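PDB 3FDH: SusD homolog, which probably binds glycans at the outer membrane as a SusD/RagB-family lipoprotein. Local coordinates for residues G397-F400 / D401-K405; N468-T471 / A472-P475; V107-G110 / M111-M115. All coordinates share one frame; numbering follows the deposited sequence.

Contact 1: G397-F400 / D401-K405; sequences GKYF and DDVVK
Tyr-399 and Phe-400 both hold CG anti to the backbone N (chi1 161° and 173°), and this swings each ring along the helix to the valines one turn on. The Tyr-399 ring meets two of them. Its CE1 lies 3.7 Å from Val-403 CB, and its CE2 lies 3.7 Å from Val-404 CG2. Phe-400 crosses Val-404 at about a right angle, with CE1 3.6 Å from CG1 of that valine. Val-404 touches both rings, CG2 on Tyr-399 and CG1 on Phe-400. At the edge of the Phe-400 ring, in its plane, lies Asp-401 OD1. Lys-405 N lies over the centre of one ring face.

The contact is one stretch of helix 393-410, and the helix is not regular here. Early turns follow the alpha pattern, as in Val-403 N to Tyr-399 O at 2.9 Å. A wider pi-type turn then occurs at 401-404, and Lys-405 N bonds to Phe-400 O at 2.8 Å, five residues back. This helix belongs to the mainly helical SusD-like fold, of the TPR clan. Tyr-399 packs on Leu-365 of helix 354-379 and on Tyr-274 of helix 265-274, while Val-404 faces helix 412-423.

The exposed side carries charge. The Lys-398 chain is extended to CE and then bends, which sets NZ 2.5 Å from Asp-402 OD2. This salt bridge links residues four apart on the solvent side, though its modelled length is doubtful. Asp-401 OD1 has its salt bridge with Lys-358 of helix 354-379; Lys-405 NZ is a second, long partner at 3.9 Å.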
ATOM      1  N   GLY A 397      15.805 -15.898   8.498  1.00 29.84           N
ATOM      2  CA  GLY A 397      15.633 -17.269   7.983  1.00 29.36           C
ATOM      3  C   GLY A 397      15.430 -18.264   9.105  1.00 30.19           C
ATOM      4  O   GLY A 397      14.601 -19.179   9.015  1.00 29.98           O
ATOM      5  N   LYS A 398      16.175 -18.058  10.181  1.00 30.21           N
ATOM      6  CA  LYS A 398      16.115 -18.943  11.349  1.00 31.36           C
ATOM      7  C   LYS A 398      14.807 -18.777  12.079  1.00 32.47           C
ATOM      8  O   LYS A 398      14.259 -19.727  12.654  1.00 33.85           O
ATOM      9  CB  LYS A 398      17.262 -18.670  12.313  1.00 32.65           C
ATOM     10  CG  LYS A 398      17.103 -19.409  13.634  1.00 38.11           C
ATOM     11  CD  LYS A 398      18.329 -19.298  14.499  1.00 41.08           C
ATOM     12  CE  LYS A 398      18.048 -19.853  15.900  1.00 43.86           C
ATOM     13  NZ  LYS A 398      17.538 -21.258  15.868  1.00 47.08           N
ATOM     14  N   TYR A 399      14.316 -17.548  12.047  1.00 31.33           N
ATOM     15  CA  TYR A 399      13.050 -17.221  12.690  1.00 30.26           C
ATOM     16  C   TYR A 399      11.951 -17.919  11.897  1.00 31.01           C
ATOM     17  O   TYR A 399      10.986 -18.485  12.436  1.00 29.68           O
ATOM     18  CB  TYR A 399      12.802 -15.704  12.720  1.00 30.02           C
ATOM     19  CG  TYR A 399      11.371 -15.433  12.939  1.00 30.26           C
ATOM     20  CD1 TYR A 399      10.809 -15.641  14.177  1.00 28.93           C
ATOM     21  CD2 TYR A 399      10.554 -14.991  11.903  1.00 31.58           C
ATOM     22  CE1 TYR A 399       9.476 -15.409  14.377  1.00 25.56           C
ATOM     23  CE2 TYR A 399       9.246 -14.782  12.103  1.00 33.32           C
ATOM     24  CZ  TYR A 399       8.710 -14.994  13.344  1.00 30.93           C
ATOM     25  OH  TYR A 399       7.372 -14.772  13.565  1.00 27.83           O
ATOM     26  N   PHE A 400      12.103 -17.886  10.582  1.00 30.57           N
ATOM     27  CA  PHE A 400      11.115 -18.570   9.749  1.00 32.26           C
ATOM     28  C   PHE A 400      11.058 -20.074  10.094  1.00 31.86           C
ATOM     29  O   PHE A 400       9.991 -20.661  10.248  1.00 31.18           O
ATOM     30  CB  PHE A 400      11.423 -18.458   8.259  1.00 32.57           C
ATOM     31  CG  PHE A 400      10.496 -19.302   7.422  1.00 32.33           C
ATOM     32  CD1 PHE A 400       9.294 -18.797   6.992  1.00 32.48           C
ATOM     33  CD2 PHE A 400      10.804 -20.637   7.142  1.00 34.15           C
ATOM     34  CE1 PHE A 400       8.397 -19.568   6.273  1.00 30.90           C
ATOM     35  CE2 PHE A 400       9.907 -21.420   6.395  1.00 31.34           C
ATOM     36  CZ  PHE A 400       8.707 -20.872   5.962  1.00 31.76           C
ATOM     37  N   ASP A 401      12.247 -20.663  10.174  1.00 30.30           N
ATOM     38  CA  ASP A 401      12.440 -22.108  10.428  1.00 31.26           C
ATOM     39  C   ASP A 401      11.949 -22.487  11.813  1.00 32.17           C
ATOM     40  O   ASP A 401      11.337 -23.529  12.037  1.00 31.59           O
ATOM     41  CB  ASP A 401      13.920 -22.482  10.359  1.00 32.14           C
ATOM     42  CG  ASP A 401      14.512 -22.429   8.943  1.00 32.57           C
ATOM     43  OD1 ASP A 401      13.763 -22.387   7.934  1.00 35.01           O
ATOM     44  OD2 ASP A 401      15.761 -22.424   8.854  1.00 35.23           O
ATOM     45  N   ASP A 402      12.182 -21.584  12.746  1.00 31.94           N
ATOM     46  CA  ASP A 402      11.915 -21.867  14.158  1.00 31.72           C
ATOM     47  C   ASP A 402      10.468 -21.654  14.539  1.00 30.77           C
ATOM     48  O   ASP A 402       9.967 -22.311  15.441  1.00 29.76           O
ATOM     49  CB  ASP A 402      12.806 -21.009  15.085  1.00 31.59           C
ATOM     50  CG  ASP A 402      14.236 -21.549  15.233  1.00 38.06           C
ATOM     51  OD1 ASP A 402      14.525 -22.626  14.698  1.00 38.54           O
ATOM     52  OD2 ASP A 402      15.069 -20.889  15.902  1.00 41.55           O
ATOM     53  N   VAL A 403       9.789 -20.773  13.816  1.00 30.74           N
ATOM     54  CA  VAL A 403       8.439 -20.383  14.180  1.00 30.16           C
ATOM     55  C   VAL A 403       7.384 -20.486  13.067  1.00 29.96           C
ATOM     56  O   VAL A 403       6.337 -21.132  13.225  1.00 30.20           O
ATOM     57  CB  VAL A 403       8.437 -18.914  14.700  1.00 31.04           C
ATOM     58  CG1 VAL A 403       7.001 -18.418  14.979  1.00 29.62           C
ATOM     59  CG2 VAL A 403       9.348 -18.776  15.930  1.00 28.73           C
ATOM     60  N   VAL A 404       7.681 -19.871  11.938  1.00 29.81           N
ATOM     61  CA  VAL A 404       6.689 -19.788  10.870  1.00 28.45           C
ATOM     62  C   VAL A 404       6.441 -21.089  10.149  1.00 28.67           C
ATOM     63  O   VAL A 404       5.312 -21.399   9.788  1.00 29.71           O
ATOM     64  CB  VAL A 404       7.004 -18.662   9.823  1.00 28.91           C
ATOM     65  CG1 VAL A 404       5.941 -18.645   8.768  1.00 27.36           C
ATOM     66  CG2 VAL A 404       7.102 -17.265  10.479  1.00 23.37           C
ATOM     67  N   LYS A 405       7.489 -21.884  10.000  1.00 31.99           N
ATOM     68  CA  LYS A 405       7.387 -23.098   9.181  1.00 32.77           C
ATOM     69  C   LYS A 405       6.281 -24.032   9.711  1.00 32.09           C
ATOM     70  O   LYS A 405       5.437 -24.528   8.961  1.00 32.68           O
ATOM     71  CB  LYS A 405       8.760 -23.803   9.100  1.00 33.68           C
ATOM     72  CG  LYS A 405       8.794 -24.994   8.162  1.00 36.45           C
ATOM     73  CD  LYS A 405      10.053 -25.840   8.320  1.00 43.82           C
ATOM     74  CE  LYS A 405      11.301 -25.183   7.740  1.00 47.95           C
ATOM     75  NZ  LYS A 405      12.510 -26.085   7.840  1.00 48.34           N
TER

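Contact 2: N468-T471 / A472-P475; sequences NSDT and AANP
Asp-470 and Asn-474 are joined twice, once through the backbone and once through a water. Asn-474 N donates to Asp-470 O at 2.7 Å. Between the side chains, one water donates to Asp-470 OD1 at 2.8 Å and accepts from Asn-474 ND2 at 2.8 Å. The other carboxylate oxygen, Asp-470 OD2, takes the indole N-H of Trp-79. Asn-474 ND2 also donates to Pro-149 O, so this amide nitrogen has two acceptors.

Asn-474 OD1 is turned to the next helix. It accepts from Glu-476 N and Val-477 N, and so acts as the N-cap of helix 475-481. CG of Asn-474 is anti to the backbone N (chi1 -165°), which puts OD1 at the start of the next helix and ND2 at the water and Pro-149 O. Asn-474 is also the first residue to leave the short helix 468-473.

Within that helix, Ala-472 N reaches Asn-468 O at 3.0 Å. The bond from Ala-473 N to Ser-469 O, at 3.3 Å, is weak. The first turn has outside partners: Ser-469 N donates to Asn-76 OD1, and Ser-469 OG bonds with Asn-80 ND2.

The side chains of Ala-472 and Ala-473 are only methyls. Polar groups thus do most of the fixing in this surface contact: OD1 of Asn-474 caps the second helix, while its ND2 ties the junction to Pro-149.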
ATOM      1  N   ASN A 468     -15.614  15.343  -2.261  1.00 30.98           N
ATOM      2  CA  ASN A 468     -16.694  16.337  -2.321  1.00 29.79           C
ATOM      3  C   ASN A 468     -16.560  17.226  -3.539  1.00 29.90           C
ATOM      4  O   ASN A 468     -17.504  17.904  -3.945  1.00 31.22           O
ATOM      5  CB  ASN A 468     -16.828  17.182  -1.030  1.00 31.21           C
ATOM      6  CG  ASN A 468     -15.618  18.058  -0.751  1.00 36.33           C
ATOM      7  OD1 ASN A 468     -14.588  17.578  -0.342  1.00 36.38           O
ATOM      8  ND2 ASN A 468     -15.766  19.357  -0.940  1.00 42.93           N
ATOM      9  N   SER A 469     -15.383  17.217  -4.131  1.00 31.10           N
ATOM     10  CA  SER A 469     -15.167  18.012  -5.317  1.00 32.34           C
ATOM     11  C   SER A 469     -16.076  17.497  -6.391  1.00 32.38           C
ATOM     12  O   SER A 469     -16.578  18.250  -7.201  1.00 32.44           O
ATOM     13  CB  SER A 469     -13.728  17.966  -5.795  1.00 32.15           C
ATOM     14  OG  SER A 469     -12.948  18.856  -5.008  1.00 39.61           O
ATOM     15  N   ASP A 470     -16.306  16.188  -6.354  1.00 32.91           N
ATOM     16  CA  ASP A 470     -17.133  15.518  -7.369  1.00 32.87           C
ATOM     17  C   ASP A 470     -18.575  15.315  -6.931  1.00 33.03           C
ATOM     18  O   ASP A 470     -19.481  15.238  -7.762  1.00 33.11           O
ATOM     19  CB  ASP A 470     -16.452  14.232  -7.858  1.00 32.93           C
ATOM     20  CG  ASP A 470     -15.423  14.535  -8.919  1.00 34.02           C
ATOM     21  OD1 ASP A 470     -15.791  15.280  -9.837  1.00 46.33           O
ATOM     22  OD2 ASP A 470     -14.266  14.094  -8.856  1.00 37.78           O
ATOM     23  N   THR A 471     -18.808  15.283  -5.623  1.00 33.30           N
ATOM     24  CA  THR A 471     -20.193  15.145  -5.145  1.00 33.89           C
ATOM     25  C   THR A 471     -20.851  16.484  -5.459  1.00 37.45           C
ATOM     26  O   THR A 471     -22.074  16.584  -5.663  1.00 39.37           O
ATOM     27  CB  THR A 471     -20.317  14.830  -3.649  1.00 33.63           C
ATOM     28  OG1 THR A 471     -19.764  15.911  -2.892  1.00 34.71           O
ATOM     29  CG2 THR A 471     -19.585  13.517  -3.281  1.00 31.78           C
ATOM     30  N   ALA A 472     -20.012  17.513  -5.571  1.00 38.05           N
ATOM     31  CA  ALA A 472     -20.498  18.864  -5.888  1.00 38.90           C
ATOM     32  C   ALA A 472     -20.751  19.009  -7.383  1.00 39.61           C
ATOM     33  O   ALA A 472     -21.835  19.403  -7.839  1.00 40.53           O
ATOM     34  CB  ALA A 472     -19.488  19.909  -5.460  1.00 38.96           C
ATOM     35  N   ALA A 473     -19.721  18.667  -8.129  1.00 38.83           N
ATOM     36  CA  ALA A 473     -19.691  18.860  -9.589  1.00 38.18           C
ATOM     37  C   ALA A 473     -20.372  17.777 -10.407  1.00 38.55           C
ATOM     38  O   ALA A 473     -20.723  18.007 -11.567  1.00 38.53           O
ATOM     39  CB  ALA A 473     -18.229  18.982 -10.045  1.00 38.00           C
ATOM     40  N   ASN A 474     -20.558  16.598  -9.808  1.00 36.56           N
ATOM     41  CA  ASN A 474     -21.085  15.438 -10.551  1.00 34.61           C
ATOM     42  C   ASN A 474     -22.331  14.812  -9.907  1.00 33.70           C
ATOM     43  O   ASN A 474     -22.235  14.115  -8.914  1.00 30.72           O
ATOM     44  CB  ASN A 474     -19.958  14.400 -10.693  1.00 34.70           C
ATOM     45  CG  ASN A 474     -20.259  13.330 -11.738  1.00 34.52           C
ATOM     46  OD1 ASN A 474     -21.355  12.772 -11.783  1.00 40.41           O
ATOM     47  ND2 ASN A 474     -19.269  13.026 -12.568  1.00 32.98           N
ATOM     48  N   PRO A 475     -23.522  15.059 -10.487  1.00 32.20           N
ATOM     49  CA  PRO A 475     -24.744  14.549  -9.875  1.00 32.89           C
ATOM     50  C   PRO A 475     -24.775  13.048  -9.677  1.00 33.05           C
ATOM     51  O   PRO A 475     -25.459  12.544  -8.779  1.00 31.24           O
ATOM     52  CB  PRO A 475     -25.837  14.968 -10.856  1.00 33.52           C
ATOM     53  CG  PRO A 475     -25.262  16.113 -11.621  1.00 34.10           C
ATOM     54  CD  PRO A 475     -23.786  15.862 -11.694  1.00 33.85           C
TER
HETATM   55  O   HOH W   1     -16.833  14.431 -12.294  1.00 38.01           O

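Contact 3: V107-G110 / M111-M115; sequences VTRG and MAEVM
Glu-113 leans back over the turn that holds Arg-109 and Gly-110, and its side chain can be followed atom by atom. CB sits 3.5 Å from Gly-110 O. CG is anti to the carbonyl carbon (chi1 -78°), which turns it back to Arg-109 O, 3.3 Å away. From there the chain is extended, and CD stays over the same carbonyl oxygen. At the tip the two oxygens part. OE1 rests 3.5 Å from Gly-110 CA, where there is no side chain to meet it, and accepts a hydrogen bond from Asn-171 ND2. OE2 turns to the stem of Arg-109, 4.0 Å from its CG.

The two charged groups are near but not paired. Arg-109 NE is 4.2 Å from Glu-113 OE2, and that oxygen lies well out of the guanidinium plane, although the two planes are only 19° apart. No N-H points at it; NE donates instead to Ile-93 O. A glutamine in place of Glu-113 would probably leave Arg-109 without its nearby negative charge.

All this lies on helix 106-127, within the helical framework of the SusD-like fold. Regular i+4 to i backbone bonds run through the stretch, such as Ala-112 N to Thr-108 O at 3.0 Å. Helices 76-95 and 154-171 pack against it: Ala-112 touches Ile-92 and Ile-93, and Val-114 touches Ala-168. On another part of the helix surface, the extended selenomethionine Met-111 reaches back to Val-107. Its CE is 3.4 Å from Val-107 CG1, tighter than usual for two carbons.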
ATOM      1  N   VAL A 107       8.949   4.019 -24.904  1.00 29.03           N
ATOM      2  CA  VAL A 107       9.335   3.514 -23.588  1.00 29.54           C
ATOM      3  C   VAL A 107       8.754   4.417 -22.490  1.00 29.15           C
ATOM      4  O   VAL A 107       8.168   3.946 -21.531  1.00 29.33           O
ATOM      5  CB  VAL A 107      10.853   3.297 -23.449  1.00 29.37           C
ATOM      6  CG1 VAL A 107      11.223   3.131 -21.966  1.00 31.45           C
ATOM      7  CG2 VAL A 107      11.263   2.041 -24.268  1.00 27.96           C
ATOM      8  N   THR A 108       8.860   5.719 -22.701  1.00 29.87           N
ATOM      9  CA  THR A 108       8.298   6.713 -21.786  1.00 29.48           C
ATOM     10  C   THR A 108       6.794   6.523 -21.746  1.00 29.92           C
ATOM     11  O   THR A 108       6.152   6.625 -20.710  1.00 29.43           O
ATOM     12  CB  THR A 108       8.641   8.159 -22.249  1.00 29.97           C
ATOM     13  OG1 THR A 108      10.043   8.382 -22.077  1.00 27.11           O
ATOM     14  CG2 THR A 108       7.894   9.172 -21.436  1.00 28.02           C
ATOM     15  N   ARG A 109       6.264   6.158 -22.901  1.00 29.63           N
ATOM     16  CA  ARG A 109       4.827   5.968 -23.053  1.00 29.29           C
ATOM     17  C   ARG A 109       4.366   4.799 -22.195  1.00 29.26           C
ATOM     18  O   ARG A 109       3.328   4.845 -21.534  1.00 27.49           O
ATOM     19  CB  ARG A 109       4.454   5.728 -24.519  1.00 30.12           C
ATOM     20  CG  ARG A 109       2.972   5.805 -24.772  1.00 31.59           C
ATOM     21  CD  ARG A 109       2.623   5.504 -26.207  1.00 35.53           C
ATOM     22  NE  ARG A 109       1.357   6.141 -26.554  1.00 39.17           N
ATOM     23  CZ  ARG A 109       0.681   5.926 -27.676  1.00 39.56           C
ATOM     24  NH1 ARG A 109       1.126   5.073 -28.572  1.00 38.74           N
ATOM     25  NH2 ARG A 109      -0.445   6.574 -27.901  1.00 42.24           N
ATOM     26  N   GLY A 110       5.177   3.755 -22.228  1.00 29.20           N
ATOM     27  CA  GLY A 110       4.896   2.548 -21.483  1.00 28.43           C
ATOM     28  C   GLY A 110       4.956   2.809 -19.996  1.00 28.00           C
ATOM     29  O   GLY A 110       4.142   2.317 -19.217  1.00 26.58           O
HETATM   30  N   MSE A 111       5.934   3.596 -19.597  1.00 27.76           N
HETATM   31  CA  MSE A 111       6.060   3.906 -18.167  1.00 28.36           C
HETATM   32  C   MSE A 111       4.790   4.632 -17.700  1.00 28.70           C
HETATM   33  O   MSE A 111       4.261   4.380 -16.597  1.00 30.33           O
HETATM   34  CB  MSE A 111       7.291   4.772 -17.894  1.00 29.70           C
HETATM   35  CG  MSE A 111       8.599   4.125 -18.295  1.00 30.67           C
HETATM   36 SE   MSE A 111      10.101   5.329 -18.153  0.75 23.61          SE
HETATM   37  CE  MSE A 111      11.501   4.139 -18.739  1.00 29.52           C
ATOM     38  N   ALA A 112       4.346   5.562 -18.527  1.00 27.15           N
ATOM     39  CA  ALA A 112       3.136   6.354 -18.263  1.00 27.26           C
ATOM     40  C   ALA A 112       1.901   5.467 -18.221  1.00 27.59           C
ATOM     41  O   ALA A 112       0.983   5.708 -17.440  1.00 27.85           O
ATOM     42  CB  ALA A 112       2.960   7.473 -19.307  1.00 25.94           C
ATOM     43  N   GLU A 113       1.905   4.421 -19.037  1.00 27.05           N
ATOM     44  CA  GLU A 113       0.768   3.486 -19.111  1.00 27.14           C
ATOM     45  C   GLU A 113       0.690   2.692 -17.816  1.00 28.30           C
ATOM     46  O   GLU A 113      -0.389   2.456 -17.267  1.00 28.38           O
ATOM     47  CB  GLU A 113       0.873   2.573 -20.342  1.00 28.32           C
ATOM     48  CG  GLU A 113       0.440   3.317 -21.604  1.00 28.11           C
ATOM     49  CD  GLU A 113       0.865   2.681 -22.928  1.00 31.50           C
ATOM     50  OE1 GLU A 113       1.832   1.901 -22.945  1.00 28.92           O
ATOM     51  OE2 GLU A 113       0.248   3.021 -23.972  1.00 30.63           O
ATOM     52  N   VAL A 114       1.853   2.361 -17.294  1.00 27.32           N
ATOM     53  CA  VAL A 114       1.938   1.673 -16.007  1.00 28.41           C
ATOM     54  C   VAL A 114       1.427   2.611 -14.881  1.00 29.59           C
ATOM     55  O   VAL A 114       0.690   2.212 -13.978  1.00 28.93           O
ATOM     56  CB  VAL A 114       3.383   1.179 -15.707  1.00 26.81           C
ATOM     57  CG1 VAL A 114       3.507   0.660 -14.218  1.00 26.43           C
ATOM     58  CG2 VAL A 114       3.796   0.092 -16.709  1.00 28.33           C
HETATM   59  N   MSE A 115       1.789   3.881 -14.951  1.00 28.81           N
HETATM   60  CA  MSE A 115       1.340   4.792 -13.892  1.00 28.65           C
HETATM   61  C   MSE A 115      -0.141   5.036 -14.023  1.00 29.74           C
HETATM   62  O   MSE A 115      -0.824   5.285 -13.030  1.00 31.34           O
HETATM   63  CB  MSE A 115       2.071   6.133 -13.910  1.00 28.03           C
HETATM   64  CG  MSE A 115       3.553   6.068 -13.615  1.00 27.01           C
HETATM   65 SE   MSE A 115       3.764   5.799 -11.734  0.75 26.25          SE
HETATM   66  CE  MSE A 115       4.064   3.929 -11.618  1.00 27.45           C
TER

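Overall arrangement
The three contacts are separate local stretches of one chain, and none touches another. In chain order contact 3 comes first, then contact 1, then contact 2. Contacts 1 and 2 lie on opposite sides of the chain's centre, with centres about 51 Å apart. Contact 3 is closer to contact 2, with nearest atoms about 17 Å apart, than to contact 1, at about 29 Å. A shared neighbour links the closer pair: helix 76-95 packs on contact 3 through Ile-92 and Ile-93 and bonds to contact 2 through Asn-76, Trp-79 and Asn-80. Contact 3 is buried, contact 1 partly buried, and contact 2 at the surface.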